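Long-range contact in probable endonuclease 4 (Thermotoga maritima, PDB 4HNO), which probably cleaves DNA at apurinic or apyrimidinic sites during repair, as a metal-dependent endonuclease that leaves a 3'-hydroxyl and a 5'-terminal sugar phosphate: residues T179-H184 against H218-K223. Numbering follows the deposited sequence. Where two conformers were deposited one is given.
With MN (manganese (II) ion), chain E; MN (manganese (II) ion), chain C.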
loop_
_atom_site.group_PDB
_atom_site.type_symbol
_atom_site.label_atom_id
_atom_site.label_comp_id
_atom_site.label_asym_id
_atom_site.label_seq_id
_atom_site.Cartn_x
_atom_site.Cartn_y
_atom_site.Cartn_z
ATOM N N THR A 179 -1.066 -5.653 0.808
ATOM C CA THR A 179 -0.601 -4.556 1.654
ATOM C C THR A 179 -1.568 -4.418 2.822
ATOM O O THR A 179 -2.778 -4.387 2.616
ATOM C CB THR A 179 -0.587 -3.252 0.879
ATOM O OG1 THR A 179 0.391 -3.379 -0.154
ATOM C CG2 THR A 179 -0.277 -2.044 1.759
ATOM N N TYR A 180 -1.012 -4.300 4.025
ATOM C CA TYR A 180 -1.839 -4.067 5.203
ATOM C C TYR A 180 -1.668 -2.625 5.664
ATOM O O TYR A 180 -0.557 -2.203 6.006
ATOM C CB TYR A 180 -1.453 -5.020 6.356
ATOM C CG TYR A 180 -2.364 -4.793 7.528
ATOM C CD1 TYR A 180 -3.680 -5.229 7.489
ATOM C CD2 TYR A 180 -1.947 -4.091 8.656
ATOM C CE1 TYR A 180 -4.556 -4.981 8.518
ATOM C CE2 TYR A 180 -2.820 -3.860 9.716
ATOM C CZ TYR A 180 -4.129 -4.297 9.622
ATOM O OH TYR A 180 -5.031 -4.067 10.631
ATOM N N ASP A 181 -2.764 -1.863 5.659
ATOM C CA ASP A 181 -2.782 -0.488 6.132
ATOM C C ASP A 181 -3.343 -0.482 7.562
ATOM O O ASP A 181 -4.473 -0.918 7.809
ATOM C CB ASP A 181 -3.623 0.374 5.187
ATOM C CG ASP A 181 -3.627 1.844 5.547
ATOM O OD1 ASP A 181 -3.340 2.689 4.657
ATOM O OD2 ASP A 181 -3.905 2.172 6.725
ATOM N N THR A 182 -2.520 -0.033 8.498
ATOM C CA THR A 182 -2.895 -0.092 9.904
ATOM C C THR A 182 -4.080 0.803 10.251
ATOM O O THR A 182 -4.829 0.470 11.169
ATOM C CB THR A 182 -1.695 0.241 10.805
ATOM O OG1 THR A 182 -1.190 1.535 10.534
ATOM C CG2 THR A 182 -0.573 -0.751 10.632
ATOM N N CYS A 183 -4.223 1.945 9.593
ATOM C CA CYS A 183 -5.364 2.824 9.872
ATOM C C CYS A 183 -6.636 2.219 9.312
ATOM O O CYS A 183 -7.659 2.120 9.998
ATOM C CB CYS A 183 -5.122 4.226 9.329
ATOM S SG CYS A 183 -6.483 5.370 9.654
ATOM N N HIS A 184 -6.590 1.801 8.047
ATOM C CA HIS A 184 -7.757 1.170 7.463
ATOM C C HIS A 184 -8.181 -0.049 8.283
ATOM O O HIS A 184 -9.372 -0.289 8.514
ATOM C CB HIS A 184 -7.506 0.762 6.027
ATOM C CG HIS A 184 -7.164 1.917 5.133
ATOM N ND1 HIS A 184 -6.627 1.745 3.877
ATOM C CD2 HIS A 184 -7.233 3.260 5.309
ATOM C CE1 HIS A 184 -6.408 2.927 3.320
ATOM N NE2 HIS A 184 -6.756 3.869 4.170
ATOM N N HIS A 218 1.289 -0.217 5.320
ATOM C CA HIS A 218 1.104 1.216 5.381
ATOM C C HIS A 218 0.944 1.566 6.856
ATOM O O HIS A 218 -0.022 1.148 7.509
ATOM C CB HIS A 218 -0.104 1.681 4.592
ATOM C CG HIS A 218 0.074 1.605 3.119
ATOM N ND1 HIS A 218 -0.991 1.734 2.256
ATOM C CD2 HIS A 218 1.196 1.476 2.371
ATOM C CE1 HIS A 218 -0.509 1.681 1.030
ATOM N NE2 HIS A 218 0.810 1.523 1.069
ATOM N N LEU A 219 1.931 2.276 7.372
ATOM C CA LEU A 219 2.055 2.559 8.789
ATOM C C LEU A 219 1.442 3.926 9.048
ATOM O O LEU A 219 2.056 4.969 8.846
ATOM C CB LEU A 219 3.530 2.512 9.200
ATOM C CG LEU A 219 3.699 2.362 10.705
ATOM C CD1 LEU A 219 3.418 0.917 11.141
ATOM C CD2 LEU A 219 5.081 2.816 11.147
ATOM N N ASN A 220 0.188 3.887 9.492
ATOM C CA ASN A 220 -0.626 5.074 9.713
ATOM C C ASN A 220 -1.303 4.978 11.080
ATOM O O ASN A 220 -1.943 3.971 11.379
ATOM C CB ASN A 220 -1.744 5.142 8.665
ATOM C CG ASN A 220 -1.206 5.334 7.257
ATOM O OD1 ASN A 220 -0.330 6.175 7.041
ATOM N ND2 ASN A 220 -1.745 4.568 6.319
ATOM N N ASP A 221 -1.169 6.009 11.908
ATOM C CA ASP A 221 -2.038 6.076 13.075
ATOM C C ASP A 221 -3.432 6.489 12.557
ATOM O O ASP A 221 -3.630 6.732 11.357
ATOM C CB ASP A 221 -1.433 7.034 14.122
ATOM C CG ASP A 221 -1.786 6.678 15.565
ATOM O OD1 ASP A 221 -2.907 6.193 15.799
ATOM O OD2 ASP A 221 -0.926 6.932 16.460
ATOM N N SER A 222 -4.388 6.560 13.471
ATOM C CA SER A 222 -5.755 6.924 13.141
ATOM C C SER A 222 -6.239 8.105 13.967
ATOM O O SER A 222 -6.014 8.165 15.173
ATOM C CB SER A 222 -6.710 5.755 13.359
ATOM O OG SER A 222 -8.012 6.179 12.984
ATOM N N LYS A 223 -6.951 9.011 13.314
ATOM C CA LYS A 223 -7.610 10.101 14.017
ATOM C C LYS A 223 -8.801 9.626 14.847
ATOM O O LYS A 223 -9.320 10.405 15.637
ATOM C CB LYS A 223 -8.047 11.192 13.040
ATOM C CG LYS A 223 -6.873 11.999 12.514
ATOM C CD LYS A 223 -7.275 13.231 11.762
ATOM C CE LYS A 223 -6.042 14.042 11.378
ATOM N NZ LYS A 223 -5.528 14.859 12.523
HETATM MN MN MN E . -2.797 2.972 2.701
HETATM MN MN MN C . -6.648 5.925 3.950
HETATM O O HOH W 1 -3.417 4.029 1.184
#
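D181 and H218 pair in parallel register where strand 176-181 ends beside strand 214-222, with H218 N donating to Y180 O (2.8 Å) and T182 N to H218 O (2.9 Å). From these strands both side chains reach one manganese ion, bound by D181 OD1 at 2.0 Å and H218 ND1 at 2.2 Å; E147 and E263 complete its protein ligands. The two are adjacent parallel strands of a TIM barrel, whose active sites lie at the C-terminal side of the barrel, where the metals sit here. With its CG anti to the backbone N (chi1 -176°), D181 also N-caps helix 182-187: OD2 accepts a nearly straight bond from H184 N and a weak one from C183 N. N220 ND2 sends a further weak bond to OD2, its amide turned 40° from the carboxylate, while its stronger polar partner is E263. T179 CG2 sits over the centre of the H218 ring face, 3.7 Å from the centroid, a CH-pi contact that backs the imidazole while Q33 holds NE2. H184, three residues after D181, binds a second manganese with D231 and H233. Beyond the bridge, T182 OG1 donates to N220 O (2.7 Å), and C183 SG packs against S222 CB at 3.7 Å.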